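Local coordinates for ribonuclease P protein component 3 (Thermococcus kodakarensis KOD1, PDB 3WYZ) that probably serves as a protein subunit of ribonuclease P, the RNA-based enzyme that matures tRNA by cleaving the 5' ends of its precursors, at residues R19-H24 / R59-K64; K118-D123 / M159-Q164. All coordinates share one frame; numbering follows the deposited sequence. Where two conformers were deposited one is given.

Contact 1. Residues R19-H24 / R59-K64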
ATOM      1  N   ARG A  19      -3.676  -2.033   9.958  1.00 47.37           N
ATOM      2  CA  ARG A  19      -4.666  -3.112   9.918  1.00 48.22           C
ATOM      3  C   ARG A  19      -5.156  -3.582  11.291  1.00 48.27           C
ATOM      4  O   ARG A  19      -5.872  -4.577  11.376  1.00 49.91           O
ATOM      5  CB  ARG A  19      -4.079  -4.291   9.143  1.00 47.92           C
ATOM      6  CG  ARG A  19      -3.742  -3.954   7.702  1.00 47.56           C
ATOM      7  CD  ARG A  19      -2.679  -4.871   7.126  1.00 47.08           C
ATOM      8  NE  ARG A  19      -2.245  -4.420   5.807  1.00 46.87           N
ATOM      9  CZ  ARG A  19      -1.416  -5.095   5.015  1.00 46.92           C
ATOM     10  NH1 ARG A  19      -0.922  -6.271   5.394  1.00 48.90           N
ATOM     11  NH2 ARG A  19      -1.083  -4.593   3.831  1.00 45.23           N
ATOM     12  N   ASP A  20      -4.794  -2.851  12.345  1.00 49.84           N
ATOM     13  CA  ASP A  20      -5.110  -3.229  13.727  1.00 51.44           C
ATOM     14  C   ASP A  20      -5.683  -2.030  14.499  1.00 50.14           C
ATOM     15  O   ASP A  20      -5.258  -0.888  14.288  1.00 47.69           O
ATOM     16  CB  ASP A  20      -3.836  -3.749  14.409  1.00 52.48           C
ATOM     17  CG  ASP A  20      -4.088  -4.299  15.801  1.00 54.42           C
ATOM     18  OD1 ASP A  20      -4.781  -5.330  15.923  1.00 57.37           O
ATOM     19  OD2 ASP A  20      -3.573  -3.717  16.777  1.00 56.96           O
ATOM     20  N   GLU A  21      -6.647  -2.299  15.381  1.00 51.22           N
ATOM     21  CA  GLU A  21      -7.279  -1.257  16.207  1.00 53.03           C
ATOM     22  C   GLU A  21      -6.274  -0.435  17.007  1.00 54.07           C
ATOM     23  O   GLU A  21      -6.256   0.796  16.909  1.00 50.59           O
ATOM     24  CB  GLU A  21      -8.268  -1.869  17.202  1.00 57.81           C
ATOM     25  CG  GLU A  21      -9.722  -1.821  16.779  1.00 61.82           C
ATOM     26  CD  GLU A  21     -10.678  -2.139  17.919  1.00 64.89           C
ATOM     27  OE1 GLU A  21     -10.228  -2.629  18.980  1.00 65.45           O
ATOM     28  OE2 GLU A  21     -11.890  -1.896  17.753  1.00 67.12           O
ATOM     29  N   GLU A  22      -5.459  -1.120  17.813  1.00 52.06           N
ATOM     30  CA  GLU A  22      -4.490  -0.441  18.675  1.00 56.34           C
ATOM     31  C   GLU A  22      -3.422   0.293  17.865  1.00 53.27           C
ATOM     32  O   GLU A  22      -2.948   1.353  18.267  1.00 53.81           O
ATOM     33  CB  GLU A  22      -3.822  -1.428  19.637  1.00 60.14           C
ATOM     34  CG  GLU A  22      -4.765  -2.015  20.675  1.00 62.98           C
ATOM     35  CD  GLU A  22      -4.039  -2.839  21.723  1.00 67.80           C
ATOM     36  OE1 GLU A  22      -2.977  -2.383  22.207  1.00 65.11           O
ATOM     37  OE2 GLU A  22      -4.531  -3.942  22.067  1.00 72.33           O
ATOM     38  N   ALA A  23      -3.042  -0.292  16.733  1.00 51.31           N
ATOM     39  CA  ALA A  23      -2.099   0.335  15.810  1.00 49.73           C
ATOM     40  C   ALA A  23      -2.676   1.645  15.271  1.00 46.14           C
ATOM     41  O   ALA A  23      -1.975   2.652  15.187  1.00 42.90           O
ATOM     42  CB  ALA A  23      -1.776  -0.616  14.661  1.00 49.57           C
ATOM     43  N   HIS A  24      -3.958   1.615  14.917  1.00 45.55           N
ATOM     44  CA  HIS A  24      -4.658   2.789  14.408  1.00 45.51           C
ATOM     45  C   HIS A  24      -4.715   3.920  15.440  1.00 44.31           C
ATOM     46  O   HIS A  24      -4.374   5.056  15.126  1.00 42.86           O
ATOM     47  CB  HIS A  24      -6.072   2.410  13.973  1.00 44.59           C
ATOM     48  CG  HIS A  24      -6.790   3.503  13.248  1.00 45.69           C
ATOM     49  ND1 HIS A  24      -6.912   3.527  11.875  1.00 46.87           N
ATOM     50  CD2 HIS A  24      -7.426   4.608  13.703  1.00 45.14           C
ATOM     51  CE1 HIS A  24      -7.595   4.599  11.518  1.00 46.49           C
ATOM     52  NE2 HIS A  24      -7.911   5.275  12.608  1.00 45.21           N
ATOM     53  N   ARG A  59     -16.217   2.522   8.317  1.00 57.17           N
ATOM     54  CA  ARG A  59     -16.231   3.955   8.021  1.00 60.07           C
ATOM     55  C   ARG A  59     -16.699   4.775   9.220  1.00 59.21           C
ATOM     56  O   ARG A  59     -16.149   5.837   9.494  1.00 64.32           O
ATOM     57  CB  ARG A  59     -17.126   4.252   6.818  1.00 63.26           C
ATOM     58  CG  ARG A  59     -16.425   4.155   5.470  1.00 65.73           C
ATOM     59  CD  ARG A  59     -17.360   3.658   4.374  1.00 70.21           C
ATOM     60  NE  ARG A  59     -18.695   4.256   4.450  1.00 74.01           N
ATOM     61  CZ  ARG A  59     -19.789   3.753   3.876  1.00 76.53           C
ATOM     62  NH1 ARG A  59     -19.729   2.636   3.155  1.00 78.94           N
ATOM     63  NH2 ARG A  59     -20.956   4.376   4.018  1.00 76.79           N
ATOM     64  N   GLY A  60     -17.708   4.279   9.928  1.00 58.75           N
ATOM     65  CA  GLY A  60     -18.197   4.932  11.141  1.00 57.65           C
ATOM     66  C   GLY A  60     -17.219   4.845  12.297  1.00 55.92           C
ATOM     67  O   GLY A  60     -17.199   5.708  13.164  1.00 56.93           O
ATOM     68  N   LYS A  61     -16.404   3.796  12.307  1.00 57.43           N
ATOM     69  CA  LYS A  61     -15.436   3.564  13.377  1.00 57.03           C
ATOM     70  C   LYS A  61     -14.114   4.305  13.145  1.00 59.17           C
ATOM     71  O   LYS A  61     -13.598   4.958  14.056  1.00 63.32           O
ATOM     72  CB  LYS A  61     -15.191   2.057  13.528  1.00 55.10           C
ATOM     73  CG  LYS A  61     -14.101   1.663  14.509  1.00 55.82           C
ATOM     74  CD  LYS A  61     -14.347   2.205  15.909  1.00 57.84           C
ATOM     75  CE  LYS A  61     -13.268   1.735  16.872  1.00 58.65           C
ATOM     76  NZ  LYS A  61     -13.250   0.251  17.019  1.00 58.39           N
ATOM     77  N   TYR A  62     -13.567   4.188  11.935  1.00 58.59           N
ATOM     78  CA  TYR A  62     -12.236   4.726  11.620  1.00 56.66           C
ATOM     79  C   TYR A  62     -12.219   5.954  10.709  1.00 55.18           C
ATOM     80  O   TYR A  62     -11.235   6.693  10.703  1.00 57.65           O
ATOM     81  CB  TYR A  62     -11.380   3.643  10.976  1.00 55.68           C
ATOM     82  CG  TYR A  62     -11.225   2.407  11.820  1.00 55.63           C
ATOM     83  CD1 TYR A  62     -10.333   2.376  12.883  1.00 56.55           C
ATOM     84  CD2 TYR A  62     -11.967   1.264  11.547  1.00 55.80           C
ATOM     85  CE1 TYR A  62     -10.189   1.239  13.656  1.00 57.88           C
ATOM     86  CE2 TYR A  62     -11.828   0.123  12.307  1.00 55.98           C
ATOM     87  CZ  TYR A  62     -10.939   0.112  13.356  1.00 57.68           C
ATOM     88  OH  TYR A  62     -10.808  -1.034  14.105  1.00 57.90           O
ATOM     89  N   GLY A  63     -13.277   6.156   9.930  1.00 56.46           N
ATOM     90  CA  GLY A  63     -13.358   7.280   8.995  1.00 57.12           C
ATOM     91  C   GLY A  63     -12.906   6.891   7.600  1.00 57.03           C
ATOM     92  O   GLY A  63     -13.733   6.645   6.720  1.00 60.58           O
ATOM     93  N   LYS A  64     -11.589   6.850   7.399  1.00 53.25           N
ATOM     94  CA  LYS A  64     -11.000   6.443   6.124  1.00 51.85           C
ATOM     95  C   LYS A  64     -10.714   4.945   6.147  1.00 48.00           C
ATOM     96  O   LYS A  64     -10.080   4.441   7.076  1.00 47.91           O
ATOM     97  CB  LYS A  64      -9.709   7.214   5.856  1.00 53.59           C
ATOM     98  CG  LYS A  64      -9.897   8.719   5.721  1.00 57.78           C
ATOM     99  CD  LYS A  64     -10.565   9.058   4.403  1.00 61.35           C
ATOM    100  CE  LYS A  64     -10.702  10.558   4.174  1.00 63.50           C
ATOM    101  NZ  LYS A  64     -11.541  10.923   2.992  1.00 65.29           N
TER

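Contact 2. Residues K118-D123 / M159-Q164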
ATOM      1  N   LYS A 118      11.602 -13.915  -4.902  1.00 52.82           N
ATOM      2  CA  LYS A 118      13.055 -13.785  -5.001  1.00 51.99           C
ATOM      3  C   LYS A 118      13.428 -12.755  -6.065  1.00 47.65           C
ATOM      4  O   LYS A 118      14.532 -12.781  -6.590  1.00 45.14           O
ATOM      5  CB  LYS A 118      13.702 -15.144  -5.299  1.00 53.83           C
ATOM      6  CG  LYS A 118      13.630 -16.130  -4.142  1.00 55.90           C
ATOM      7  CD  LYS A 118      12.407 -17.031  -4.229  1.00 59.57           C
ATOM      8  CE  LYS A 118      12.628 -18.214  -5.167  1.00 61.74           C
ATOM      9  NZ  LYS A 118      13.592 -19.219  -4.627  1.00 63.29           N
ATOM     10  N   ASP A 119      12.503 -11.838  -6.353  1.00 47.99           N
ATOM     11  CA  ASP A 119      12.725 -10.755  -7.312  1.00 48.30           C
ATOM     12  C   ASP A 119      11.719  -9.609  -7.059  1.00 47.54           C
ATOM     13  O   ASP A 119      10.743  -9.794  -6.326  1.00 46.64           O
ATOM     14  CB  ASP A 119      12.613 -11.281  -8.754  1.00 48.89           C
ATOM     15  CG  ASP A 119      11.216 -11.780  -9.096  1.00 49.48           C
ATOM     16  OD1 ASP A 119      10.281 -10.952  -9.231  1.00 49.12           O
ATOM     17  OD2 ASP A 119      11.056 -13.009  -9.252  1.00 49.44           O
ATOM     18  N   PRO A 120      11.953  -8.425  -7.661  1.00 46.52           N
ATOM     19  CA  PRO A 120      11.098  -7.251  -7.404  1.00 45.72           C
ATOM     20  C   PRO A 120       9.614  -7.419  -7.720  1.00 43.65           C
ATOM     21  O   PRO A 120       8.778  -6.783  -7.080  1.00 46.32           O
ATOM     22  CB  PRO A 120      11.696  -6.177  -8.316  1.00 45.61           C
ATOM     23  CG  PRO A 120      13.102  -6.584  -8.508  1.00 46.03           C
ATOM     24  CD  PRO A 120      13.119  -8.079  -8.499  1.00 45.33           C
ATOM     25  N   GLY A 121       9.293  -8.254  -8.701  1.00 44.45           N
ATOM     26  CA  GLY A 121       7.911  -8.421  -9.143  1.00 44.26           C
ATOM     27  C   GLY A 121       7.413  -7.178  -9.850  1.00 43.98           C
ATOM     28  O   GLY A 121       6.217  -6.892  -9.876  1.00 44.45           O
ATOM     29  N   PHE A 122       8.347  -6.452 -10.448  1.00 44.57           N
ATOM     30  CA  PHE A 122       8.077  -5.143 -11.024  1.00 44.04           C
ATOM     31  C   PHE A 122       9.171  -4.882 -12.052  1.00 44.26           C
ATOM     32  O   PHE A 122      10.349  -5.124 -11.783  1.00 45.47           O
ATOM     33  CB  PHE A 122       8.103  -4.085  -9.916  1.00 42.45           C
ATOM     34  CG  PHE A 122       7.351  -2.828 -10.243  1.00 40.23           C
ATOM     35  CD1 PHE A 122       5.967  -2.814 -10.228  1.00 40.26           C
ATOM     36  CD2 PHE A 122       8.025  -1.644 -10.521  1.00 40.17           C
ATOM     37  CE1 PHE A 122       5.270  -1.658 -10.510  1.00 38.85           C
ATOM     38  CE2 PHE A 122       7.332  -0.479 -10.800  1.00 38.06           C
ATOM     39  CZ  PHE A 122       5.953  -0.488 -10.792  1.00 39.30           C
ATOM     40  N   ASP A 123       8.773  -4.402 -13.225  1.00 44.25           N
ATOM     41  CA  ASP A 123       9.687  -4.208 -14.346  1.00 44.78           C
ATOM     42  C   ASP A 123       9.255  -3.014 -15.205  1.00 43.84           C
ATOM     43  O   ASP A 123       8.250  -2.365 -14.910  1.00 40.63           O
ATOM     44  CB  ASP A 123       9.751  -5.491 -15.190  1.00 47.15           C
ATOM     45  CG  ASP A 123       8.374  -5.974 -15.651  1.00 49.59           C
ATOM     46  OD1 ASP A 123       7.376  -5.230 -15.509  1.00 50.03           O
ATOM     47  OD2 ASP A 123       8.293  -7.115 -16.164  1.00 52.56           O
ATOM     48  N   MET A 159      13.148  -3.553  -3.028  1.00 40.05           N
ATOM     49  CA  MET A 159      12.597  -2.219  -2.834  1.00 41.00           C
ATOM     50  C   MET A 159      13.405  -1.159  -3.578  1.00 41.54           C
ATOM     51  O   MET A 159      12.832  -0.212  -4.110  1.00 41.56           O
ATOM     52  CB  MET A 159      12.548  -1.874  -1.353  1.00 41.64           C
ATOM     53  CG  MET A 159      11.482  -2.634  -0.589  1.00 44.07           C
ATOM     54  SD  MET A 159      11.436  -2.145   1.141  1.00 43.98           S
ATOM     55  CE  MET A 159      10.154  -3.221   1.765  1.00 48.24           C
ATOM     56  N   MET A 160      14.726  -1.322  -3.609  1.00 42.15           N
ATOM     57  CA  MET A 160      15.601  -0.447  -4.388  1.00 45.34           C
ATOM     58  C   MET A 160      15.312  -0.545  -5.885  1.00 44.02           C
ATOM     59  O   MET A 160      15.241   0.476  -6.557  1.00 43.62           O
ATOM     60  CB  MET A 160      17.074  -0.765  -4.120  1.00 49.31           C
ATOM     61  CG  MET A 160      17.553  -0.353  -2.736  1.00 53.38           C
ATOM     62  SD  MET A 160      19.207  -0.969  -2.362  1.00 61.37           S
ATOM     63  CE  MET A 160      19.275  -0.775  -0.579  1.00 62.31           C
ATOM     64  N   LYS A 161      15.150  -1.763  -6.401  1.00 45.64           N
ATOM     65  CA  LYS A 161      14.853  -1.965  -7.828  1.00 46.26           C
ATOM     66  C   LYS A 161      13.501  -1.354  -8.203  1.00 43.66           C
ATOM     67  O   LYS A 161      13.371  -0.703  -9.240  1.00 44.28           O
ATOM     68  CB  LYS A 161      14.856  -3.456  -8.206  1.00 48.62           C
ATOM     69  CG  LYS A 161      16.208  -4.153  -8.076  1.00 52.96           C
ATOM     70  CD  LYS A 161      16.395  -5.235  -9.137  1.00 55.02           C
ATOM     71  CE  LYS A 161      17.443  -6.269  -8.735  1.00 58.15           C
ATOM     72  NZ  LYS A 161      17.990  -7.013  -9.912  1.00 56.73           N
ATOM     73  N   THR A 162      12.500  -1.575  -7.357  1.00 40.23           N
ATOM     74  CA  THR A 162      11.170  -1.038  -7.579  1.00 39.13           C
ATOM     75  C   THR A 162      11.160   0.489  -7.490  1.00 38.55           C
ATOM     76  O   THR A 162      10.498   1.157  -8.283  1.00 38.01           O
ATOM     77  CB  THR A 162      10.162  -1.620  -6.576  1.00 38.86           C
ATOM     78  OG1 THR A 162      10.143  -3.050  -6.688  1.00 40.25           O
ATOM     79  CG2 THR A 162       8.779  -1.088  -6.833  1.00 39.61           C
ATOM     80  N   TRP A 163      11.886   1.044  -6.525  1.00 37.68           N
ATOM     81  CA  TRP A 163      11.972   2.498  -6.396  1.00 37.74           C
ATOM     82  C   TRP A 163      12.567   3.135  -7.655  1.00 37.51           C
ATOM     83  O   TRP A 163      12.039   4.114  -8.157  1.00 36.66           O
ATOM     84  CB  TRP A 163      12.790   2.900  -5.165  1.00 38.63           C
ATOM     85  CG  TRP A 163      13.293   4.317  -5.222  1.00 39.36           C
ATOM     86  CD1 TRP A 163      14.588   4.722  -5.222  1.00 39.10           C
ATOM     87  CD2 TRP A 163      12.499   5.510  -5.326  1.00 41.28           C
ATOM     88  NE1 TRP A 163      14.660   6.095  -5.304  1.00 40.12           N
ATOM     89  CE2 TRP A 163      13.392   6.602  -5.376  1.00 41.17           C
ATOM     90  CE3 TRP A 163      11.124   5.756  -5.391  1.00 40.71           C
ATOM     91  CZ2 TRP A 163      12.957   7.929  -5.470  1.00 42.20           C
ATOM     92  CZ3 TRP A 163      10.687   7.080  -5.489  1.00 42.74           C
ATOM     93  CH2 TRP A 163      11.609   8.150  -5.532  1.00 42.03           C
ATOM     94  N   GLN A 164      13.659   2.571  -8.162  1.00 38.09           N
ATOM     95  CA  GLN A 164      14.345   3.113  -9.337  0.60 39.40           C
ATOM     96  C   GLN A 164      13.426   3.144 -10.558  1.00 39.70           C
ATOM     97  O   GLN A 164      13.483   4.060 -11.364  1.00 38.27           O
ATOM     98  CB  GLN A 164      15.598   2.287  -9.656  0.60 39.78           C
ATOM     99  CG  GLN A 164      16.725   2.428  -8.636  0.60 40.58           C
ATOM    100  CD  GLN A 164      17.800   1.360  -8.789  0.60 40.29           C
ATOM    101  OE1 GLN A 164      18.216   1.040  -9.898  0.60 41.16           O
ATOM    102  NE2 GLN A 164      18.258   0.811  -7.672  0.60 40.03           N
TER

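Contact 1. Residues R19-H24 / R59-K64
The imidazole of H24 receives the edge of the Y62 phenol on one face: CD1 of Y62 stands over the middle of the H24 ring, 3.7 Å from CG of H24, and lies at much the same distance from the other ring atoms. The two planes meet at 61° with centroids 4.8 Å apart, a tilted T-shaped (edge-to-face) pair. With CG anti to the backbone N (chi1 -171°), the H24 ring swings out from the start of its helix and turns that face to the tyrosine. The Y62 ring has further neighbours. The aliphatic part of K61, the preceding residue, lies on one of its faces, with CG of K61 over the ring centre, and F36 of strand 33-41 stacks with the ring. At the hydroxyl end, near the ring plane, CG of E21 comes within 3.0 Å of Y62 OH. Beyond this point the extended E21 chain carries its carboxylate to K61, whose own chain bends at chi2 and chi4 to meet it. NZ of K61 donates to OE2 of E21 at 2.6 Å, a short salt bridge that reaches the oxygen from above the carboxylate plane, 35° out of it. Acid, phenol and ammonium chain thus lie together at the protein surface, the ion pair bordering the aromatic pair. D20, the N-cap of helix 21-30, accepts a weak capping bond from A23 N. The contact joins the first turn of helix 21-30 to the last turn of helix 48-62, neighbouring outer helices packed over strand 33-41, as in the alternating strands and helices of a TIM barrel-like fold.

Contact 2. Residues K118-D123 / M159-Q164
P120 and K161 meet through their aliphatic carbons. From CB of K161, 3.6 Å from CG of P120, the lysine chain runs past the proline: its CG is a little farther from that same atom, and CD returns to 3.6 Å from CG of P120 because the chain bends at chi2 (-146°). Beyond CD the chain leaves the proline for the exposed side of the helix. One residue on, T162 divides its two branches. Its OG1 lies 3.9 Å from CB of P120 and 4.0 Å from CB of F122, but its hydrogen-bond partner is the carbonyl O of F158, one turn back in the same helix. The methyl CG2, anti to the backbone N, approaches CD2 of F122 at 3.8 Å and makes an off-centre CH-pi contact, 4.3 Å from the ring centroid. With T162 cut back to an alanine, the F122 ring would probably lose this methyl partner and a gap would be likely to open beside I137 and F139 of strand 136-140. No hydrogen bond crosses between the segments; the loop before helix 124-133 lies against helix 149-168 mostly through carbon atoms, consistent with an association resting on shape and on burial of largely apolar groups.

Both contacts lie toward the outside of the fold, each involving the helical layer, on opposite sides of the chain's centre, with centres about 30 Å apart and nearest atoms about 12 Å apart. They share no helix or strand. Contact 1 is a surface contact between two helix ends, none of its touching residues being buried, and it combines a salt bridge with an aromatic pair. Contact 2 sets a loop against the middle of a helix and is partly buried, with F122 and T162 inside and K161 at the exposed border; its chemistry is mainly apolar, with no hydrogen bond or salt bridge between the two segments. Each rests on its own strand, 33-41 for contact 1 and 136-140 for contact 2.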